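Local coordinates for oxidoreductase protein (Agrobacterium radiobacter, PDB 5UI9) that probably carries out an NAD-dependent oxidation or reduction of a small hydroxy acid, as a member of the GFO/IDH/MocA oxidoreductase family, at residues A[182-187]-A[324-329]; A[189-194]-A[246-251]; A[216-221]-A[226-231]; A[240-245]-A[289-294]. All blocks are in the same frame, centred on the assembly; numbering follows the deposited sequence.

Helix 175-191 ties three of the contacts together: interaction 1 sets its middle against helix 316-335, interaction 2 sets its C-terminal end against strand 245-250, and interaction 3 pairs two strands of the mixed sheet beneath it. Interactions 1 and 3 have centres 8 Å apart and meet where A187 CB lies 3.6 Å from L218 CD1. Interactions 2 and 3, with centres 10 Å apart, are joined by a probable hydrogen bond between G192 O and H220 ND1 at 2.8 Å. Interaction 4, its centre 18 Å from that of interaction 1, touches it where T244 OG1 lies 4.1 Å from I186 CD1. From these two, H182 and I291 touch NAD and the bound dihydroxy acid.

Interaction 1. Residues A[182-187]-A[324-329]; sequences HTLDIA and ALVEAA. With 8A1 ((2S)-2,3-dihydroxy-2-methylpropanoic acid), chain D.
L325, early in the 324-329 segment, meets L184 of helix 175-191, and these two residues mark the closest backbone approach, with CA atoms 7.0 Å apart. The L184 CD1 methyl meets the root of the L325 side chain, 4.0 Å from its CB, while L325 CD1 reaches back to the CB and carbonyl O of L184. The rest of the L325 side chain packs on V194 and L197 of strand 194-202. One residue on, V326 contributes a single methyl. With CG1 anti to the backbone N (chi1 169°), CG2 falls beside that N and stands 3.9 Å from L184 CD1, and the two side chains cross obliquely. L184 CD1 therefore sits in the angle between consecutive residues of helix 316-335. Further along, A329 turns its methyl inward but stays 5.1 Å from the 182-187 segment; it packs on I176, near the start of helix 175-191.

H182 begins the 182-187 segment and serves the pocket instead. Its NE2 donates to carboxylate atom O of the dihydroxy acid over 2.6 Å, with an N-H...O angle of 167° and the acceptor in the ring plane. The contact implies a buried helix, packed through L184 on one side, that presents H182 to the ligand; E125 OE2 at ND1, the ligand at NE2 and F127 stacked on the ring together fix the imidazole's rotation.

Interaction 2. Residues A[189-194]-A[246-251]; sequences FILGDV and IDIDGT
I190 has its CG2 branch anti to the backbone N (chi1 of CG1 -58°), and I248 has CG1 beside its own backbone N; a chi2 of -71° then swings the CD1 methyl of I248 toward the helix. These torsions bring I190 CG2 and I248 CD1 to 3.8 Å, the nearest approach between the two segments. The side chains pass at a slant, methyl against methyl. L191, the next residue, supplies a second and looser touch: its CD2 lies 4.4 Å from the same I248 CD1, which is thus met by two neighbouring residues of the last helical turn. The backbones stay well apart, the L191 and I248 CA atoms being 9.2 Å from each other, and no hydrogen bond crosses the gap, so the join rests on side chains alone.

The surroundings are largely apolar. I190 also packs on K137 and L140 of helix 131-141, L191 on P148 and H220, and I248 on F153 and I145. Beyond L191 the helix ends at G192, whose phi of 80° turns the chain out of helical geometry toward strand 194-202. On strand 245-250, D247 and D249 take no part in the helix contact; D249 instead bridges to R256 and to R156 of the second subunit. One strand thus faces the helix with I248 and the partner subunit with D249. This is a helix laid over an open, mostly antiparallel sheet whose other face helps form the dimer, as in the C-terminal domain of the GFO/IDH/MocA family.

Interaction 3. Residues A[216-221]-A[226-231]; sequences ILLDHQ and SIVDVS
Strands 216-220 and 226-231 run antiparallel at 150° with axes 4.8 Å apart, pairing I216 with V228 and L218 with S226 as hydrogen-bonded pairs and L217 with I227 as the non-hydrogen-bonded pair between them. Each hydrogen-bonded pair exchanges two backbone bonds; the straightest, L218 N to S226 O, spans 2.7 Å at 178°.

On the face carrying I216, L218, S226 and V228, L218 CD1 lies 3.8 Å from V228 CG2 and also rests against the S226 hydroxyl, while I216 and V228 meet more loosely through their CB atoms. S226 OG, held between its backbone N and carbonyl carbon by a chi1 of 83°, is hydrogen-bonded to H220 NE2 at 3.0 Å; either atom could be the donor. Because H220 ND1 is also bound, by G192 O, the imidazole is held from both nitrogens and links this hairpin to the turn after helix 175-191. The opposite face carries L217 and I227, whose CD1 methyls meet at a modelled 3.4 Å that is doubtfully short.

Helix 175-191 covers the first face, with A187 on L218. The second meets the other subunit: L217 packs on its T215 and I227 on its I227. The two strands form a beta hairpin in the family's C-terminal sheet, lying between a helix layer and a sheet-mediated dimer interface.

Interaction 4. Residues A[240-245]-A[289-294]; sequences PFPETL and HNIQES
The 240-245 segment has no regular structure and turns through a cis peptide between F241 and P242, whereas 289-294 is the first part of helix 289-308; their CA atoms come nearest at P242 and N290, 7.3 Å apart. Within the loop, E243 N bonds back to P240 O at 2.9 Å, which with the cis bond before P242 makes residues 240-243 a type VI beta turn.

P242 makes the largest single contribution. Its ring lies obliquely across the I291 side chain, with P242 CB 3.7 Å from I291 CD1 and P242 CG close to both CG1 and CD1. I291 reaches the proline because CG1 stands beside the backbone N (chi1 -67°) and the chain then extends to CD1 (chi2 172°). That terminal methyl also approaches F241, whose CZ is 4.4 Å away. The two loop residues are themselves packed together: P242 CB sits 3.6 Å above the centre of the F241 ring. N290, one residue before I291, brings its CB to 4.3 Å from P242 CG. No hydrogen bond crosses between the segments. Farther along the helix, S294 OG donates to I291 O over 2.6 Å, a bond made within the helix itself.

Aromatic neighbours hold the loop from other sides: F159 stacks on F241, W288 meets it edge-to-face, and F155 of strand 148-156 touches both F241 and P242. I291 is also in contact with NAD and with the bound dihydroxy acid. Here a type VI turn backs an apolar wall residue of the pocket that brings cofactor and ligand together.

Interaction 1. Residues A[182-187]-A[324-329]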
# COMPACT_ATOMS: atom_id res chain seq x y z
N HIS A 182 -6.74 -12.06 9.80
CA HIS A 182 -5.80 -11.56 10.79
C HIS A 182 -5.39 -10.12 10.51
O HIS A 182 -5.39 -9.29 11.42
CB HIS A 182 -4.49 -12.38 10.81
CG HIS A 182 -4.65 -13.81 11.21
ND1 HIS A 182 -5.17 -14.19 12.43
CD2 HIS A 182 -4.30 -14.95 10.57
CE1 HIS A 182 -5.15 -15.51 12.51
NE2 HIS A 182 -4.64 -16.00 11.40
N THR A 183 -5.00 -9.84 9.26
CA THR A 183 -4.47 -8.53 8.90
C THR A 183 -5.53 -7.43 9.06
O THR A 183 -5.22 -6.32 9.49
CB THR A 183 -3.93 -8.52 7.46
OG1 THR A 183 -3.34 -9.78 7.14
CG2 THR A 183 -2.89 -7.43 7.28
N LEU A 184 -6.76 -7.76 8.68
CA LEU A 184 -7.92 -6.88 8.88
C LEU A 184 -8.22 -6.66 10.36
O LEU A 184 -8.62 -5.55 10.76
CB LEU A 184 -9.15 -7.47 8.18
CG LEU A 184 -9.11 -7.45 6.65
CD1 LEU A 184 -10.16 -8.38 6.08
CD2 LEU A 184 -9.27 -6.04 6.11
N ASP A 185 -8.04 -7.69 11.18
CA ASP A 185 -8.21 -7.56 12.62
C ASP A 185 -7.16 -6.61 13.19
O ASP A 185 -7.47 -5.80 14.07
CB ASP A 185 -8.09 -8.91 13.34
CG ASP A 185 -8.50 -8.83 14.80
OD1 ASP A 185 -9.72 -8.73 15.06
OD2 ASP A 185 -7.61 -8.81 15.68
N ILE A 186 -5.92 -6.72 12.70
CA ILE A 186 -4.85 -5.82 13.13
C ILE A 186 -5.19 -4.38 12.74
O ILE A 186 -5.04 -3.48 13.54
CB ILE A 186 -3.46 -6.23 12.59
CG1 ILE A 186 -3.02 -7.57 13.21
CG2 ILE A 186 -2.41 -5.16 12.91
CD1 ILE A 186 -1.85 -8.24 12.52
N ALA A 187 -5.68 -4.18 11.52
CA ALA A 187 -6.07 -2.84 11.06
C ALA A 187 -7.10 -2.21 12.01
O ALA A 187 -6.97 -1.05 12.39
CB ALA A 187 -6.60 -2.89 9.64
N ALA A 324 -17.05 -9.21 9.42
CA ALA A 324 -17.75 -8.36 8.44
C ALA A 324 -16.84 -7.85 7.33
O ALA A 324 -17.25 -7.80 6.17
CB ALA A 324 -18.42 -7.19 9.14
N LEU A 325 -15.61 -7.48 7.70
CA LEU A 325 -14.63 -6.97 6.74
C LEU A 325 -14.19 -8.05 5.76
O LEU A 325 -13.96 -7.75 4.59
CB LEU A 325 -13.40 -6.37 7.44
CG LEU A 325 -13.61 -5.32 8.53
CD1 LEU A 325 -12.28 -4.85 9.10
CD2 LEU A 325 -14.42 -4.12 8.05
N VAL A 326 -14.08 -9.29 6.24
CA VAL A 326 -13.76 -10.43 5.38
C VAL A 326 -14.87 -10.65 4.34
O VAL A 326 -14.59 -10.75 3.14
CB VAL A 326 -13.52 -11.73 6.19
CG1 VAL A 326 -13.45 -12.96 5.28
CG2 VAL A 326 -12.24 -11.60 7.00
N GLU A 327 -16.11 -10.73 4.80
CA GLU A 327 -17.25 -10.94 3.92
C GLU A 327 -17.44 -9.76 2.95
O GLU A 327 -17.74 -9.96 1.78
CB GLU A 327 -18.52 -11.22 4.74
CG GLU A 327 -19.73 -11.63 3.91
CD GLU A 327 -20.80 -12.32 4.74
OE1 GLU A 327 -20.53 -13.43 5.25
OE2 GLU A 327 -21.92 -11.76 4.88
N ALA A 328 -17.22 -8.54 3.45
CA ALA A 328 -17.27 -7.34 2.61
C ALA A 328 -16.18 -7.33 1.54
O ALA A 328 -16.42 -6.86 0.43
CB ALA A 328 -17.16 -6.09 3.48
N ALA A 329 -14.99 -7.83 1.87
CA ALA A 329 -13.89 -7.90 0.91
C ALA A 329 -14.18 -8.85 -0.25
O ALA A 329 -13.89 -8.51 -1.40
CB ALA A 329 -12.59 -8.29 1.61
OXT 8A1 D . -1.81 -18.37 11.14
C 8A1 D . -2.77 -18.66 10.40
O 8A1 D . -3.96 -18.47 10.73
CA 8A1 D . -2.50 -19.25 9.04
CB 8A1 D . -2.49 -18.09 8.05
O1 8A1 D . -2.05 -18.50 6.75
O2 8A1 D . -3.53 -20.19 8.70
C3 8A1 D . -1.17 -20.01 9.05

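Interaction 2. Residues A[189-194]-A[246-251]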
# COMPACT_ATOMS: atom_id res chain seq x y z
N PHE A 189 -7.68 -3.21 15.25
CA PHE A 189 -6.99 -3.11 16.54
C PHE A 189 -6.19 -1.81 16.65
O PHE A 189 -6.24 -1.14 17.66
CB PHE A 189 -6.09 -4.34 16.72
CG PHE A 189 -5.35 -4.39 18.02
CD1 PHE A 189 -6.03 -4.35 19.24
CD2 PHE A 189 -3.96 -4.52 18.03
CE1 PHE A 189 -5.33 -4.42 20.44
CE2 PHE A 189 -3.26 -4.58 19.23
CZ PHE A 189 -3.95 -4.54 20.44
N ILE A 190 -5.46 -1.47 15.58
CA ILE A 190 -4.61 -0.28 15.56
C ILE A 190 -5.38 1.02 15.25
O ILE A 190 -5.21 2.00 15.96
CB ILE A 190 -3.44 -0.45 14.55
CG1 ILE A 190 -2.59 -1.68 14.91
CG2 ILE A 190 -2.56 0.80 14.50
CD1 ILE A 190 -2.19 -1.79 16.37
N LEU A 191 -6.19 1.02 14.19
CA LEU A 191 -6.84 2.27 13.71
C LEU A 191 -8.36 2.33 13.90
O LEU A 191 -9.01 3.25 13.40
CB LEU A 191 -6.50 2.49 12.23
CG LEU A 191 -5.03 2.69 11.89
CD1 LEU A 191 -4.87 2.84 10.39
CD2 LEU A 191 -4.44 3.89 12.61
N GLY A 192 -8.92 1.37 14.64
CA GLY A 192 -10.36 1.34 14.93
C GLY A 192 -11.23 0.79 13.82
O GLY A 192 -10.76 0.49 12.71
N ASP A 193 -12.53 0.69 14.13
CA ASP A 193 -13.52 0.06 13.25
C ASP A 193 -13.65 0.80 11.92
O ASP A 193 -13.34 2.00 11.83
CB ASP A 193 -14.90 -0.03 13.94
CG ASP A 193 -14.88 -0.87 15.22
OD1 ASP A 193 -14.02 -1.78 15.36
OD2 ASP A 193 -15.73 -0.62 16.10
N VAL A 194 -14.13 0.07 10.92
CA VAL A 194 -14.11 0.49 9.52
C VAL A 194 -15.52 0.85 9.07
O VAL A 194 -16.48 0.15 9.40
CB VAL A 194 -13.54 -0.65 8.64
CG1 VAL A 194 -13.65 -0.34 7.15
CG2 VAL A 194 -12.09 -0.95 9.02
N ILE A 246 4.14 -2.98 9.12
CA ILE A 246 3.17 -1.93 9.45
C ILE A 246 3.79 -0.54 9.35
O ILE A 246 4.83 -0.27 9.94
CB ILE A 246 2.56 -2.15 10.86
CG1 ILE A 246 1.79 -3.49 10.90
CG2 ILE A 246 1.61 -1.00 11.21
CD1 ILE A 246 1.23 -3.86 12.24
N ASP A 247 3.13 0.32 8.56
CA ASP A 247 3.44 1.74 8.50
C ASP A 247 2.24 2.48 9.07
O ASP A 247 1.11 2.16 8.73
CB ASP A 247 3.64 2.21 7.05
CG ASP A 247 4.75 1.45 6.32
OD1 ASP A 247 5.47 0.63 6.93
OD2 ASP A 247 4.88 1.68 5.10
N ILE A 248 2.49 3.45 9.96
CA ILE A 248 1.46 4.37 10.42
C ILE A 248 2.01 5.79 10.32
O ILE A 248 3.12 6.05 10.78
CB ILE A 248 1.06 4.12 11.90
CG1 ILE A 248 0.74 2.64 12.17
CG2 ILE A 248 -0.12 5.01 12.29
CD1 ILE A 248 -0.54 2.14 11.55
N ASP A 249 1.22 6.70 9.75
CA ASP A 249 1.53 8.13 9.75
C ASP A 249 0.56 8.86 10.67
O ASP A 249 -0.66 8.65 10.59
CB ASP A 249 1.44 8.72 8.34
CG ASP A 249 2.53 8.21 7.40
OD1 ASP A 249 3.37 7.37 7.81
OD2 ASP A 249 2.55 8.68 6.24
N GLY A 250 1.10 9.70 11.54
CA GLY A 250 0.30 10.54 12.43
C GLY A 250 0.68 12.00 12.28
O GLY A 250 1.66 12.35 11.61
N THR A 251 -0.10 12.86 12.93
CA THR A 251 0.10 14.32 12.85
C THR A 251 1.45 14.79 13.39
O THR A 251 1.97 15.82 12.93
CB THR A 251 -1.02 15.08 13.59
OG1 THR A 251 -1.10 14.61 14.94
CG2 THR A 251 -2.37 14.89 12.89

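Interaction 3. Residues A[216-221]-A[226-231]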
# COMPACT_ATOMS: atom_id res chain seq x y z
N ILE A 216 -6.77 -4.44 -0.20
CA ILE A 216 -7.97 -3.87 0.40
C ILE A 216 -7.69 -2.44 0.85
O ILE A 216 -6.68 -2.17 1.49
CB ILE A 216 -8.44 -4.71 1.61
CG1 ILE A 216 -8.54 -6.20 1.24
CG2 ILE A 216 -9.77 -4.19 2.15
CD1 ILE A 216 -8.94 -7.11 2.38
N LEU A 217 -8.60 -1.52 0.51
CA LEU A 217 -8.53 -0.12 0.92
C LEU A 217 -9.60 0.14 1.99
O LEU A 217 -10.79 -0.05 1.72
CB LEU A 217 -8.77 0.78 -0.28
CG LEU A 217 -8.78 2.31 -0.11
CD1 LEU A 217 -7.46 2.84 0.43
CD2 LEU A 217 -9.08 2.95 -1.46
N LEU A 218 -9.19 0.58 3.17
CA LEU A 218 -10.10 0.79 4.31
C LEU A 218 -10.32 2.27 4.61
O LEU A 218 -9.37 3.03 4.69
CB LEU A 218 -9.53 0.14 5.57
CG LEU A 218 -9.26 -1.37 5.57
CD1 LEU A 218 -8.70 -1.82 6.92
CD2 LEU A 218 -10.51 -2.17 5.23
N ASP A 219 -11.57 2.65 4.79
CA ASP A 219 -11.92 3.97 5.31
C ASP A 219 -12.38 3.78 6.75
O ASP A 219 -13.47 3.25 6.99
CB ASP A 219 -13.00 4.60 4.44
CG ASP A 219 -12.65 4.57 2.95
OD1 ASP A 219 -11.59 5.13 2.58
OD2 ASP A 219 -13.41 3.98 2.15
N HIS A 220 -11.54 4.16 7.71
CA HIS A 220 -11.86 3.98 9.13
C HIS A 220 -12.86 5.04 9.61
O HIS A 220 -12.92 6.13 9.06
CB HIS A 220 -10.59 3.99 9.98
CG HIS A 220 -9.68 2.84 9.70
ND1 HIS A 220 -9.68 1.69 10.45
CD2 HIS A 220 -8.74 2.66 8.73
CE1 HIS A 220 -8.78 0.85 9.98
NE2 HIS A 220 -8.20 1.41 8.93
N GLN A 221 -13.65 4.70 10.62
CA GLN A 221 -14.67 5.62 11.16
C GLN A 221 -14.06 6.92 11.72
O GLN A 221 -14.67 7.99 11.61
CB GLN A 221 -15.52 4.93 12.24
CG GLN A 221 -16.41 3.81 11.70
CD GLN A 221 -17.12 3.01 12.78
OE1 GLN A 221 -17.00 3.31 13.98
NE2 GLN A 221 -17.86 1.99 12.37
N SER A 226 -6.48 3.26 5.40
CA SER A 226 -5.43 2.24 5.41
C SER A 226 -5.49 1.29 4.22
O SER A 226 -6.53 1.16 3.55
CB SER A 226 -5.41 1.48 6.74
OG SER A 226 -6.38 0.45 6.77
N ILE A 227 -4.34 0.67 3.95
CA ILE A 227 -4.19 -0.40 2.99
C ILE A 227 -3.89 -1.70 3.74
O ILE A 227 -2.98 -1.73 4.58
CB ILE A 227 -3.03 -0.12 2.01
CG1 ILE A 227 -3.31 1.14 1.18
CG2 ILE A 227 -2.75 -1.32 1.11
CD1 ILE A 227 -4.53 1.05 0.27
N VAL A 228 -4.65 -2.74 3.44
CA VAL A 228 -4.33 -4.10 3.86
C VAL A 228 -3.99 -4.87 2.60
O VAL A 228 -4.85 -5.07 1.73
CB VAL A 228 -5.50 -4.77 4.60
CG1 VAL A 228 -5.21 -6.24 4.85
CG2 VAL A 228 -5.75 -4.04 5.91
N ASP A 229 -2.73 -5.29 2.48
CA ASP A 229 -2.29 -6.03 1.31
C ASP A 229 -1.68 -7.36 1.75
O ASP A 229 -0.77 -7.39 2.58
CB ASP A 229 -1.34 -5.20 0.44
CG ASP A 229 -0.04 -4.84 1.12
OD1 ASP A 229 0.01 -3.82 1.83
OD2 ASP A 229 0.96 -5.55 0.90
N VAL A 230 -2.23 -8.45 1.23
CA VAL A 230 -1.82 -9.79 1.58
C VAL A 230 -1.53 -10.61 0.33
O VAL A 230 -2.16 -10.41 -0.72
CB VAL A 230 -2.86 -10.51 2.50
CG1 VAL A 230 -3.01 -9.74 3.81
CG2 VAL A 230 -4.21 -10.68 1.82
N SER A 231 -0.56 -11.52 0.45
CA SER A 231 -0.14 -12.37 -0.65
C SER A 231 0.57 -13.61 -0.12
O SER A 231 1.40 -13.49 0.78
CB SER A 231 0.81 -11.60 -1.58
OG SER A 231 1.38 -12.45 -2.57

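Interaction 4. Residues A[240-245]-A[289-294]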
# COMPACT_ATOMS: atom_id res chain seq x y z
N PRO A 240 9.71 -13.63 4.81
CA PRO A 240 9.29 -12.94 6.04
C PRO A 240 8.26 -13.65 6.94
O PRO A 240 7.96 -13.12 8.00
CB PRO A 240 8.68 -11.64 5.50
CG PRO A 240 8.10 -12.04 4.22
CD PRO A 240 9.07 -13.02 3.63
N PHE A 241 7.72 -14.81 6.52
CA PHE A 241 6.66 -15.49 7.29
C PHE A 241 7.06 -15.65 8.77
O PHE A 241 8.18 -16.10 9.02
CB PHE A 241 6.34 -16.87 6.67
CG PHE A 241 5.28 -17.65 7.41
CD1 PHE A 241 5.63 -18.50 8.46
CD2 PHE A 241 3.94 -17.56 7.04
CE1 PHE A 241 4.66 -19.22 9.15
CE2 PHE A 241 2.96 -18.28 7.73
CZ PHE A 241 3.32 -19.11 8.78
N PRO A 242 6.20 -15.31 9.74
CA PRO A 242 4.83 -14.82 9.58
C PRO A 242 4.69 -13.36 10.02
O PRO A 242 3.76 -13.00 10.76
CB PRO A 242 4.07 -15.73 10.55
CG PRO A 242 5.02 -15.86 11.69
CD PRO A 242 6.43 -15.73 11.13
N GLU A 243 5.62 -12.52 9.57
CA GLU A 243 5.65 -11.13 9.99
C GLU A 243 4.68 -10.29 9.18
O GLU A 243 4.64 -10.37 7.95
CB GLU A 243 7.05 -10.55 9.80
CG GLU A 243 8.12 -11.20 10.65
CD GLU A 243 9.52 -10.82 10.20
OE1 GLU A 243 10.36 -11.72 10.02
OE2 GLU A 243 9.77 -9.62 10.00
N THR A 244 3.92 -9.45 9.90
CA THR A 244 3.11 -8.40 9.31
C THR A 244 3.87 -7.07 9.43
O THR A 244 4.22 -6.66 10.54
CB THR A 244 1.74 -8.29 10.02
OG1 THR A 244 1.04 -9.55 9.94
CG2 THR A 244 0.88 -7.18 9.39
N LEU A 245 4.12 -6.42 8.29
CA LEU A 245 4.83 -5.14 8.26
C LEU A 245 3.82 -4.00 8.35
O LEU A 245 2.76 -4.06 7.74
CB LEU A 245 5.68 -5.03 6.98
CG LEU A 245 6.56 -6.25 6.69
CD1 LEU A 245 7.45 -6.01 5.49
CD2 LEU A 245 7.39 -6.65 7.92
N HIS A 289 7.41 -19.39 15.64
CA HIS A 289 7.61 -18.94 17.02
C HIS A 289 6.85 -17.67 17.42
O HIS A 289 6.36 -17.59 18.54
CB HIS A 289 9.11 -18.88 17.38
CG HIS A 289 9.92 -17.93 16.56
ND1 HIS A 289 10.47 -16.78 17.09
CD2 HIS A 289 10.33 -17.98 15.27
CE1 HIS A 289 11.15 -16.15 16.16
NE2 HIS A 289 11.08 -16.85 15.04
N ASN A 290 6.72 -16.71 16.51
CA ASN A 290 5.95 -15.49 16.79
C ASN A 290 4.48 -15.82 17.05
O ASN A 290 3.90 -15.32 18.02
CB ASN A 290 6.07 -14.50 15.62
CG ASN A 290 5.42 -13.15 15.90
OD1 ASN A 290 5.14 -12.79 17.04
ND2 ASN A 290 5.19 -12.39 14.84
N ILE A 291 3.88 -16.66 16.20
CA ILE A 291 2.49 -17.10 16.35
C ILE A 291 2.35 -17.93 17.62
O ILE A 291 1.40 -17.75 18.40
CB ILE A 291 2.00 -17.89 15.11
CG1 ILE A 291 1.91 -16.96 13.88
CG2 ILE A 291 0.65 -18.56 15.37
CD1 ILE A 291 1.63 -17.68 12.58
N GLN A 292 3.31 -18.82 17.84
CA GLN A 292 3.29 -19.70 19.00
C GLN A 292 3.31 -18.95 20.34
O GLN A 292 2.57 -19.33 21.25
CB GLN A 292 4.43 -20.71 18.90
CG GLN A 292 4.16 -21.77 17.84
CD GLN A 292 5.37 -22.61 17.50
OE1 GLN A 292 6.48 -22.10 17.35
NE2 GLN A 292 5.17 -23.91 17.34
N GLU A 293 4.12 -17.90 20.44
CA GLU A 293 4.09 -17.02 21.62
C GLU A 293 2.70 -16.41 21.81
O GLU A 293 2.20 -16.35 22.94
CB GLU A 293 5.12 -15.89 21.53
CG GLU A 293 5.19 -15.06 22.81
CD GLU A 293 6.17 -13.90 22.74
OE1 GLU A 293 6.53 -13.46 21.64
OE2 GLU A 293 6.59 -13.41 23.81
N SER A 294 2.10 -15.94 20.72
CA SER A 294 0.79 -15.27 20.80
C SER A 294 -0.34 -16.22 21.23
O SER A 294 -1.34 -15.77 21.78
CB SER A 294 0.45 -14.58 19.48
OG SER A 294 0.06 -15.50 18.48